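Metallo-carboxypeptidase (Pseudomonas aeruginosa, PDB 4A37) probably trims amino acids from the carboxyl ends of peptide substrates as a zinc-dependent peptidase of the M14 family. Local coordinates at residues Ala121-Tyr126 / Glu183-Trp188; Ala177-Gly182 / Phe269-Gly274; His273-Ile278 / His317-Ser322. All blocks are in the same frame, centred on the assembly; numbering follows the deposited sequence.

Contact 1: residues Ala121-Tyr126 / Glu183-Trp188; sequences AYFEPY and EHMAEW. With ZN (zinc ion), chain C.
Tyr126 and Trp188 meet where the loop following strand 118-121 of the N-terminal sheet reaches helix 185-196, just beyond the HxxE zinc motif of the M14 fold. Their rings form an edge-to-face (T-shaped) pair with planes at 69°: Tyr126 turns its edge to Trp188, and its CD2 sits 3.5 Å from Trp188 CD2. One face of the Tyr126 ring takes a CH-pi contact from Glu187, whose CG lies 3.4 Å above the ring centre, and the Glu187 carboxylate is stacked almost parallel to the ring. That carboxylate is engaged by Arg128 and His131, while Tyr126 OH is hydrogen-bonded to Glu191. Farther back along the loop, Phe123 receives Met185 in a Met-aromatic contact. With CG wedged between its backbone N and carbonyl carbon (chi1 52°) and two further bends, Met185 brings CE to 3.6 Å from Phe123 CD1, over the ring face. Backbone polar groups of the loop are gripped by two side chains of the 183-188 segment. The Tyr126 N-H points almost straight at His184 ND1, N to ND1 3.0 Å, though tilted 30° from the imidazole plane, and ND1 acts as acceptor. Glu183, immediately before His184, holds the zinc ion through both oxygens. In the second bond, Trp188 NE1 donates within its own ring plane to Glu124 O at 2.9 Å, approaching from above the carbonyl plane.

Contact 2: residues Ala177-Gly182 / Phe269-Gly274; sequences AQQHPG and FLDIHG. With ZN (zinc ion), chain C.
His180 and His273 bring two separate parts of the chain onto one zinc ion, a worked example of a metal site built at the ends of parallel strands in the central sheet of an M14 peptidase. Ala177, at the end of strand 171-177, pairs in parallel with Ile272 of strand 268-275, with Ala177 CB 3.8 Å from Ile272 CB. Just beyond, Gln178 N donates to Ile272 O. The chain then leaves the sheet and offers His180 to the metal. Traced outward, His180 CB stands 3.5 Å from the zinc ion and CG 3.1 Å, the first torsion (chi1 -69°) placing CG beside the backbone N. Next comes ND1, which binds zinc at 2.1 Å and lies 3.3 Å from His273 ND1, a short approach explained by their common metal. CE1 passes 3.6 Å from His273 CE1, with the two rings meeting obliquely, and NE2 at the far end is hydrogen-bonded to Asp238. Glu183 and a water complete the zinc site. His273 is held in a similar way: its second ring nitrogen, NE2, donates within the ring plane to Asp271 OD2 at 2.6 Å, meeting the carboxylate from above its plane. The other oxygen, Asp271 OD1, accepts from Gln179 NE2 at 3.0 Å, on the syn side but 30° out of the carboxylate plane, and the Gln179 amide is steadied in turn by Trp243 through OE1. Asp271 is thus a second-shell residue that fixes the rotation of a first-shell ligand. Its carboxylate probably polarises the His273 imidazole and strengthens ND1 as a donor to zinc, with Asp238 likely to do the same for His180.

Contact 3: residues His273-Ile278 / His317-Ser322; sequences HGDEEI and HGYPRS. With ZN (zinc ion), chain C.
The Tyr319 ring presents its edge to Asp275, whose OD1 lies close to the ring plane, while Ile278 CD1 approaches the ring obliquely and Phe282 packs against it in an edge-to-face pair. The setting is the end of strand 268-275 in the central sheet of the M14 fold, where the chain turns away beyond zinc ligand His273 and is met by the 317-322 loop. Tyr319 and Asp275 reach toward each other from opposite directions. Tyr319 OH donates to Asp275 OD1 at 2.7 Å, arriving 48° out of the carboxylate plane. With CG anti to the backbone N (chi1 -173°) the Asp275 carboxylate is carried toward the 317-322 loop, and the turn about CB-CG (chi2 71°) gives OD1 to Tyr319 and OD2 to the backbone that follows. There it forms an Asx motif, in which Asp275 OD2 accepts from Ile278 N at 2.9 Å in a nearly straight bond. One carboxylate therefore serves two tasks, bracing the turn of its own chain and holding the tyrosine of the incoming loop. Tyr319 also packs against Glu348, the predicted proton donor or acceptor, so the bond to Asp275 probably helps to position the phenol beside the active site. Toward the surface the contact becomes apolar. Ile278 CD1 lies 4.0 Å from Tyr319 CD1 and also reaches the Gly318 carbonyl. At the start of the loop the His317 ring is stacked on that of His280, and its CB is touched by the other branch of the same isoleucine, with Ile278 CG2 4.2 Å from His317 CB.

How the contacts relate
Contacts 1 and 2 are buried near the centre of the chain, whereas contact 3 lies farther out, with exposed residues on its loop. The zinc ion touches all three: Glu183 comes from contact 1, His180 from contact 2, and His273 is shared by contacts 2 and 3 on strand 268-275. Contacts 1 and 2 are tied directly, since Glu183 OE1 probably accepts from Gly274 N and Gln178 OE1 from Glu187 N. Chemistry follows place. The 183-188 segment in contact 1 is joined to its loop largely by aromatic packing, contact 2 is a polar metal site with a second-shell carboxylate, and contact 3 combines one aspartate with two hydrogen-bond partners and a small apolar patch.

Contact 1: residues Ala121-Tyr126 / Glu183-Trp188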
loop_
_atom_site.group_PDB
_atom_site.type_symbol
_atom_site.label_atom_id
_atom_site.label_comp_id
_atom_site.label_asym_id
_atom_site.label_seq_id
_atom_site.Cartn_x
_atom_site.Cartn_y
_atom_site.Cartn_z
ATOM N N ALA A 121 -9.695 -0.896 12.543
ATOM C CA ALA A 121 -8.761 -0.191 11.681
ATOM C C ALA A 121 -9.383 -0.010 10.307
ATOM O O ALA A 121 -10.312 -0.732 9.939
ATOM C CB ALA A 121 -7.462 -0.974 11.567
ATOM N N TYR A 122 -8.867 0.957 9.555
ATOM C CA TYR A 122 -9.354 1.240 8.208
ATOM C C TYR A 122 -8.973 0.079 7.268
ATOM O O TYR A 122 -9.661 -0.192 6.287
ATOM C CB TYR A 122 -8.757 2.571 7.732
ATOM C CG TYR A 122 -9.346 3.124 6.450
ATOM C CD1 TYR A 122 -10.708 3.001 6.168
ATOM C CD2 TYR A 122 -8.543 3.804 5.539
ATOM C CE1 TYR A 122 -11.252 3.541 5.003
ATOM C CE2 TYR A 122 -9.081 4.352 4.368
ATOM C CZ TYR A 122 -10.432 4.215 4.109
ATOM O OH TYR A 122 -10.966 4.757 2.960
ATOM N N PHE A 123 -7.861 -0.586 7.571
ATOM C CA PHE A 123 -7.392 -1.750 6.814
ATOM C C PHE A 123 -6.496 -2.571 7.739
ATOM O O PHE A 123 -5.942 -2.032 8.695
ATOM C CB PHE A 123 -6.583 -1.347 5.568
ATOM C CG PHE A 123 -6.412 -2.470 4.573
ATOM C CD1 PHE A 123 -7.412 -2.741 3.638
ATOM C CD2 PHE A 123 -5.285 -3.294 4.604
ATOM C CE1 PHE A 123 -7.296 -3.818 2.751
ATOM C CE2 PHE A 123 -5.159 -4.375 3.724
ATOM C CZ PHE A 123 -6.170 -4.637 2.795
ATOM N N GLU A 124 -6.363 -3.869 7.468
ATOM C CA GLU A 124 -5.482 -4.722 8.276
ATOM C C GLU A 124 -4.112 -4.022 8.318
ATOM O O GLU A 124 -3.429 -3.913 7.301
ATOM C CB GLU A 124 -5.372 -6.101 7.624
ATOM C CG GLU A 124 -4.562 -7.117 8.425
ATOM C CD GLU A 124 -4.683 -8.527 7.872
ATOM O OE1 GLU A 124 -5.363 -8.712 6.845
ATOM O OE2 GLU A 124 -4.104 -9.463 8.470
ATOM N N PRO A 125 -3.690 -3.548 9.506
ATOM C CA PRO A 125 -2.412 -2.840 9.669
ATOM C C PRO A 125 -1.134 -3.653 9.490
ATOM O O PRO A 125 -1.094 -4.848 9.772
ATOM C CB PRO A 125 -2.497 -2.273 11.089
ATOM C CG PRO A 125 -3.954 -2.416 11.483
ATOM C CD PRO A 125 -4.374 -3.681 10.800
ATOM N N TYR A 126 -0.088 -2.983 9.014
ATOM C CA TYR A 126 1.219 -3.611 8.841
ATOM C C TYR A 126 2.151 -2.814 9.756
ATOM O O TYR A 126 2.519 -1.674 9.465
ATOM C CB TYR A 126 1.684 -3.533 7.381
ATOM C CG TYR A 126 2.719 -4.584 7.046
ATOM C CD1 TYR A 126 4.010 -4.508 7.569
ATOM C CD2 TYR A 126 2.385 -5.694 6.274
ATOM C CE1 TYR A 126 4.944 -5.524 7.340
ATOM C CE2 TYR A 126 3.308 -6.713 6.038
ATOM C CZ TYR A 126 4.585 -6.619 6.578
ATOM O OH TYR A 126 5.484 -7.635 6.363
ATOM N N GLU A 183 -1.988 3.361 3.399
ATOM C CA GLU A 183 -2.285 2.277 2.476
ATOM C C GLU A 183 -1.496 1.018 2.806
ATOM O O GLU A 183 -0.670 0.549 2.027
ATOM C CB GLU A 183 -2.010 2.766 1.059
ATOM C CG GLU A 183 -2.937 3.925 0.687
ATOM C CD GLU A 183 -2.433 4.753 -0.469
ATOM O OE1 GLU A 183 -1.571 4.268 -1.237
ATOM O OE2 GLU A 183 -2.923 5.894 -0.608
ATOM N N HIS A 184 -1.808 0.463 3.969
ATOM C CA HIS A 184 -1.156 -0.732 4.484
ATOM C C HIS A 184 -1.216 -1.971 3.598
ATOM O O HIS A 184 -0.373 -2.863 3.729
ATOM C CB HIS A 184 -1.704 -1.024 5.874
ATOM C CG HIS A 184 -1.265 -0.024 6.896
ATOM N ND1 HIS A 184 -0.268 -0.288 7.810
ATOM C CD2 HIS A 184 -1.635 1.263 7.104
ATOM C CE1 HIS A 184 -0.040 0.794 8.536
ATOM N NE2 HIS A 184 -0.857 1.749 8.128
ATOM N N MET A 185 -2.189 -2.034 2.694
ATOM C CA MET A 185 -2.271 -3.160 1.773
ATOM C C MET A 185 -0.987 -3.238 0.939
ATOM O O MET A 185 -0.615 -4.303 0.439
ATOM C CB MET A 185 -3.474 -2.979 0.834
ATOM C CG MET A 185 -3.508 -1.614 0.131
ATOM S SD MET A 185 -4.292 -0.308 1.106
ATOM C CE MET A 185 -6.050 -0.807 0.912
ATOM N N ALA A 186 -0.325 -2.098 0.777
ATOM C CA ALA A 186 0.889 -2.025 -0.017
ATOM C C ALA A 186 2.027 -2.874 0.540
ATOM O O ALA A 186 2.638 -3.645 -0.202
ATOM C CB ALA A 186 1.327 -0.575 -0.169
ATOM N N GLU A 187 2.327 -2.757 1.831
ATOM C CA GLU A 187 3.406 -3.591 2.349
ATOM C C GLU A 187 2.966 -5.055 2.419
ATOM O O GLU A 187 3.804 -5.951 2.296
ATOM C CB GLU A 187 3.920 -3.106 3.713
ATOM C CG GLU A 187 5.114 -3.944 4.189
ATOM C CD GLU A 187 6.135 -3.174 5.013
ATOM O OE1 GLU A 187 5.795 -2.135 5.617
ATOM O OE2 GLU A 187 7.295 -3.631 5.061
ATOM N N TRP A 188 1.668 -5.311 2.604
ATOM C CA TRP A 188 1.190 -6.698 2.618
ATOM C C TRP A 188 1.522 -7.318 1.260
ATOM O O TRP A 188 1.911 -8.478 1.175
ATOM C CB TRP A 188 -0.327 -6.780 2.863
ATOM C CG TRP A 188 -0.717 -6.638 4.307
ATOM C CD1 TRP A 188 -1.398 -5.602 4.882
ATOM C CD2 TRP A 188 -0.414 -7.555 5.372
ATOM N NE1 TRP A 188 -1.535 -5.814 6.233
ATOM C CE2 TRP A 188 -0.940 -7.003 6.560
ATOM C CE3 TRP A 188 0.252 -8.786 5.434
ATOM C CZ2 TRP A 188 -0.817 -7.640 7.804
ATOM C CZ3 TRP A 188 0.373 -9.420 6.672
ATOM C CH2 TRP A 188 -0.161 -8.842 7.837
HETATM ZN ZN ZN C . -1.387 5.975 -2.588
HETATM O O HOH W 1 -3.006 6.218 -3.964
#

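Contact 2: residues Ala177-Gly182 / Phe269-Gly274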
loop_
_atom_site.group_PDB
_atom_site.type_symbol
_atom_site.label_atom_id
_atom_site.label_comp_id
_atom_site.label_asym_id
_atom_site.label_seq_id
_atom_site.Cartn_x
_atom_site.Cartn_y
_atom_site.Cartn_z
ATOM N N ALA A 177 6.783 0.374 -2.191
ATOM C CA ALA A 177 5.440 0.370 -1.631
ATOM C C ALA A 177 5.152 1.319 -0.477
ATOM O O ALA A 177 6.037 1.753 0.251
ATOM C CB ALA A 177 5.067 -1.056 -1.210
ATOM N N GLN A 178 3.872 1.639 -0.349
ATOM C CA GLN A 178 3.348 2.473 0.712
ATOM C C GLN A 178 3.935 3.874 0.863
ATOM O O GLN A 178 4.324 4.277 1.969
ATOM C CB GLN A 178 3.446 1.710 2.040
ATOM C CG GLN A 178 2.237 1.919 2.948
ATOM C CD GLN A 178 2.102 0.862 4.035
ATOM O OE1 GLN A 178 2.307 -0.327 3.790
ATOM N NE2 GLN A 178 1.722 1.290 5.234
ATOM N N GLN A 179 4.010 4.624 -0.232
ATOM C CA GLN A 179 4.493 5.999 -0.121
ATOM C C GLN A 179 3.467 6.750 0.717
ATOM O O GLN A 179 3.795 7.694 1.430
ATOM C CB GLN A 179 4.594 6.670 -1.483
ATOM C CG GLN A 179 5.719 6.200 -2.355
ATOM C CD GLN A 179 5.870 7.102 -3.557
ATOM O OE1 GLN A 179 6.347 8.229 -3.442
ATOM N NE2 GLN A 179 5.445 6.618 -4.717
ATOM N N HIS A 180 2.207 6.350 0.576
ATOM C CA HIS A 180 1.120 6.936 1.364
ATOM C C HIS A 180 1.000 5.967 2.546
ATOM O O HIS A 180 0.603 4.806 2.390
ATOM C CB HIS A 180 -0.161 6.991 0.528
ATOM C CG HIS A 180 -0.086 7.980 -0.599
ATOM N ND1 HIS A 180 -0.511 7.694 -1.877
ATOM C CD2 HIS A 180 0.412 9.239 -0.647
ATOM C CE1 HIS A 180 -0.276 8.728 -2.665
ATOM N NE2 HIS A 180 0.283 9.680 -1.942
ATOM N N PRO A 181 1.373 6.433 3.752
ATOM C CA PRO A 181 1.348 5.619 4.968
ATOM C C PRO A 181 0.077 4.878 5.360
ATOM O O PRO A 181 0.153 3.814 5.975
ATOM C CB PRO A 181 1.826 6.596 6.036
ATOM C CG PRO A 181 1.254 7.898 5.570
ATOM C CD PRO A 181 1.600 7.854 4.082
ATOM N N GLY A 182 -1.089 5.408 5.000
ATOM C CA GLY A 182 -2.326 4.730 5.367
ATOM C C GLY A 182 -2.699 3.536 4.504
ATOM O O GLY A 182 -3.600 2.769 4.838
ATOM N N PHE A 269 9.175 -0.372 -13.302
ATOM C CA PHE A 269 8.841 0.285 -12.050
ATOM C C PHE A 269 7.379 0.088 -11.682
ATOM O O PHE A 269 6.478 0.386 -12.470
ATOM C CB PHE A 269 9.125 1.788 -12.144
ATOM C CG PHE A 269 8.797 2.547 -10.883
ATOM C CD1 PHE A 269 9.515 2.323 -9.712
ATOM C CD2 PHE A 269 7.766 3.481 -10.868
ATOM C CE1 PHE A 269 9.215 3.022 -8.541
ATOM C CE2 PHE A 269 7.456 4.187 -9.701
ATOM C CZ PHE A 269 8.187 3.952 -8.533
ATOM N N LEU A 270 7.162 -0.433 -10.482
ATOM C CA LEU A 270 5.826 -0.649 -9.945
ATOM C C LEU A 270 5.771 0.087 -8.616
ATOM O O LEU A 270 6.635 -0.098 -7.749
ATOM C CB LEU A 270 5.560 -2.140 -9.721
ATOM C CG LEU A 270 5.555 -3.032 -10.965
ATOM C CD1 LEU A 270 5.189 -4.448 -10.561
ATOM C CD2 LEU A 270 4.552 -2.493 -11.983
ATOM N N ASP A 271 4.756 0.934 -8.477
ATOM C CA ASP A 271 4.537 1.742 -7.276
ATOM C C ASP A 271 3.234 1.218 -6.669
ATOM O O ASP A 271 2.147 1.408 -7.221
ATOM C CB ASP A 271 4.440 3.214 -7.696
ATOM C CG ASP A 271 4.312 4.176 -6.525
ATOM O OD1 ASP A 271 4.684 3.828 -5.385
ATOM O OD2 ASP A 271 3.858 5.315 -6.764
ATOM N N ILE A 272 3.358 0.547 -5.528
ATOM C CA ILE A 272 2.223 -0.088 -4.871
ATOM C C ILE A 272 1.439 0.813 -3.928
ATOM O O ILE A 272 1.983 1.333 -2.951
ATOM C CB ILE A 272 2.691 -1.356 -4.106
ATOM C CG1 ILE A 272 3.674 -2.164 -4.967
ATOM C CG2 ILE A 272 1.484 -2.206 -3.733
ATOM C CD1 ILE A 272 3.154 -2.577 -6.336
ATOM N N HIS A 273 0.142 0.950 -4.213
ATOM C CA HIS A 273 -0.769 1.808 -3.455
ATOM C C HIS A 273 -2.088 1.132 -3.081
ATOM O O HIS A 273 -2.328 -0.033 -3.390
ATOM C CB HIS A 273 -1.152 3.034 -4.299
ATOM C CG HIS A 273 -0.038 3.995 -4.547
ATOM N ND1 HIS A 273 0.034 5.217 -3.917
ATOM C CD2 HIS A 273 1.013 3.953 -5.404
ATOM C CE1 HIS A 273 1.074 5.888 -4.374
ATOM N NE2 HIS A 273 1.686 5.143 -5.277
ATOM N N GLY A 274 -2.934 1.924 -2.428
ATOM C CA GLY A 274 -4.271 1.513 -2.044
ATOM C C GLY A 274 -5.202 2.678 -2.370
ATOM O O GLY A 274 -4.823 3.847 -2.226
HETATM ZN ZN ZN C . -1.387 5.975 -2.588
HETATM O O HOH W 2 3.506 3.680 -2.922
HETATM O O HOH W 3 1.185 4.051 -1.041
HETATM O O HOH W 1 -3.006 6.218 -3.964
#

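Contact 3: residues His273-Ile278 / His317-Ser322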
loop_
_atom_site.group_PDB
_atom_site.type_symbol
_atom_site.label_atom_id
_atom_site.label_comp_id
_atom_site.label_asym_id
_atom_site.label_seq_id
_atom_site.Cartn_x
_atom_site.Cartn_y
_atom_site.Cartn_z
ATOM N N HIS A 273 0.142 0.950 -4.213
ATOM C CA HIS A 273 -0.769 1.808 -3.455
ATOM C C HIS A 273 -2.088 1.132 -3.081
ATOM O O HIS A 273 -2.328 -0.033 -3.390
ATOM C CB HIS A 273 -1.152 3.034 -4.299
ATOM C CG HIS A 273 -0.038 3.995 -4.547
ATOM N ND1 HIS A 273 0.034 5.217 -3.917
ATOM C CD2 HIS A 273 1.013 3.953 -5.404
ATOM C CE1 HIS A 273 1.074 5.888 -4.374
ATOM N NE2 HIS A 273 1.686 5.143 -5.277
ATOM N N GLY A 274 -2.934 1.924 -2.428
ATOM C CA GLY A 274 -4.271 1.513 -2.044
ATOM C C GLY A 274 -5.202 2.678 -2.370
ATOM O O GLY A 274 -4.823 3.847 -2.226
ATOM N N ASP A 275 -6.408 2.390 -2.844
ATOM C CA ASP A 275 -7.345 3.474 -3.145
ATOM C C ASP A 275 -8.597 3.330 -2.301
ATOM O O ASP A 275 -9.218 2.271 -2.268
ATOM C CB ASP A 275 -7.742 3.490 -4.624
ATOM C CG ASP A 275 -8.579 4.715 -4.980
ATOM O OD1 ASP A 275 -8.026 5.835 -5.003
ATOM O OD2 ASP A 275 -9.792 4.563 -5.216
ATOM N N GLU A 276 -8.969 4.419 -1.638
ATOM C CA GLU A 276 -10.134 4.451 -0.764
ATOM C C GLU A 276 -11.479 4.234 -1.464
ATOM O O GLU A 276 -12.314 3.457 -0.997
ATOM C CB GLU A 276 -10.175 5.792 -0.028
ATOM C CG GLU A 276 -8.960 6.058 0.866
ATOM C CD GLU A 276 -7.801 6.757 0.158
ATOM O OE1 GLU A 276 -7.767 6.809 -1.096
ATOM O OE2 GLU A 276 -6.900 7.248 0.874
ATOM N N GLU A 277 -11.660 4.920 -2.591
ATOM C CA GLU A 277 -12.903 4.899 -3.365
ATOM C C GLU A 277 -13.282 3.682 -4.218
ATOM O O GLU A 277 -14.348 3.091 -4.033
ATOM C CB GLU A 277 -12.925 6.140 -4.262
ATOM C CG GLU A 277 -14.130 6.255 -5.187
ATOM C CD GLU A 277 -15.397 6.597 -4.443
ATOM O OE1 GLU A 277 -15.325 7.440 -3.523
ATOM O OE2 GLU A 277 -16.463 6.036 -4.779
ATOM N N ILE A 278 -12.407 3.325 -5.152
ATOM C CA ILE A 278 -12.658 2.247 -6.099
ATOM C C ILE A 278 -12.589 0.828 -5.545
ATOM O O ILE A 278 -11.545 0.387 -5.068
ATOM C CB ILE A 278 -11.697 2.414 -7.297
ATOM C CG1 ILE A 278 -11.895 3.816 -7.885
ATOM C CG2 ILE A 278 -11.953 1.348 -8.360
ATOM C CD1 ILE A 278 -10.862 4.228 -8.888
ATOM N N HIS A 317 -12.516 -0.612 -14.378
ATOM C CA HIS A 317 -12.550 0.535 -13.476
ATOM C C HIS A 317 -11.160 1.048 -13.120
ATOM O O HIS A 317 -10.206 0.275 -13.031
ATOM C CB HIS A 317 -13.272 0.177 -12.173
ATOM C CG HIS A 317 -14.680 -0.295 -12.362
ATOM N ND1 HIS A 317 -14.989 -1.542 -12.858
ATOM C CD2 HIS A 317 -15.862 0.308 -12.093
ATOM C CE1 HIS A 317 -16.301 -1.690 -12.884
ATOM N NE2 HIS A 317 -16.854 -0.583 -12.424
ATOM N N GLY A 318 -11.063 2.358 -12.906
ATOM C CA GLY A 318 -9.792 2.965 -12.547
ATOM C C GLY A 318 -9.864 4.480 -12.571
ATOM O O GLY A 318 -10.958 5.050 -12.589
ATOM N N TYR A 319 -8.705 5.135 -12.569
ATOM C CA TYR A 319 -8.657 6.593 -12.600
ATOM C C TYR A 319 -8.833 7.076 -14.038
ATOM O O TYR A 319 -8.485 6.367 -14.980
ATOM C CB TYR A 319 -7.303 7.113 -12.092
ATOM C CG TYR A 319 -6.942 6.757 -10.667
ATOM C CD1 TYR A 319 -7.903 6.765 -9.654
ATOM C CD2 TYR A 319 -5.617 6.490 -10.317
ATOM C CE1 TYR A 319 -7.552 6.520 -8.324
ATOM C CE2 TYR A 319 -5.254 6.246 -8.990
ATOM C CZ TYR A 319 -6.225 6.264 -8.000
ATOM O OH TYR A 319 -5.867 6.045 -6.686
ATOM N N PRO A 320 -9.374 8.291 -14.223
ATOM C CA PRO A 320 -9.563 8.835 -15.571
ATOM C C PRO A 320 -8.187 8.903 -16.240
ATOM O O PRO A 320 -7.210 9.299 -15.600
ATOM C CB PRO A 320 -10.147 10.221 -15.298
ATOM C CG PRO A 320 -10.919 10.005 -14.016
ATOM C CD PRO A 320 -9.917 9.215 -13.212
ATOM N N ARG A 321 -8.097 8.517 -17.509
ATOM C CA ARG A 321 -6.807 8.554 -18.188
ATOM C C ARG A 321 -6.355 9.983 -18.441
ATOM O O ARG A 321 -7.167 10.908 -18.484
ATOM C CB ARG A 321 -6.858 7.796 -19.518
ATOM C CG ARG A 321 -7.569 8.531 -20.640
ATOM C CD ARG A 321 -7.585 7.694 -21.913
ATOM N NE ARG A 321 -8.049 6.340 -21.630
ATOM C CZ ARG A 321 -7.248 5.288 -21.501
ATOM N NH1 ARG A 321 -5.936 5.424 -21.645
ATOM N NH2 ARG A 321 -7.761 4.102 -21.194
ATOM N N SER A 322 -5.048 10.157 -18.599
ATOM C CA SER A 322 -4.483 11.467 -18.867
ATOM C C SER A 322 -4.447 11.694 -20.366
ATOM O O SER A 322 -4.140 10.778 -21.136
ATOM C CB SER A 322 -3.061 11.569 -18.309
ATOM O OG SER A 322 -2.451 12.779 -18.725
HETATM ZN ZN ZN C . -1.387 5.975 -2.588
HETATM O O HOH W 1 -3.006 6.218 -3.964
#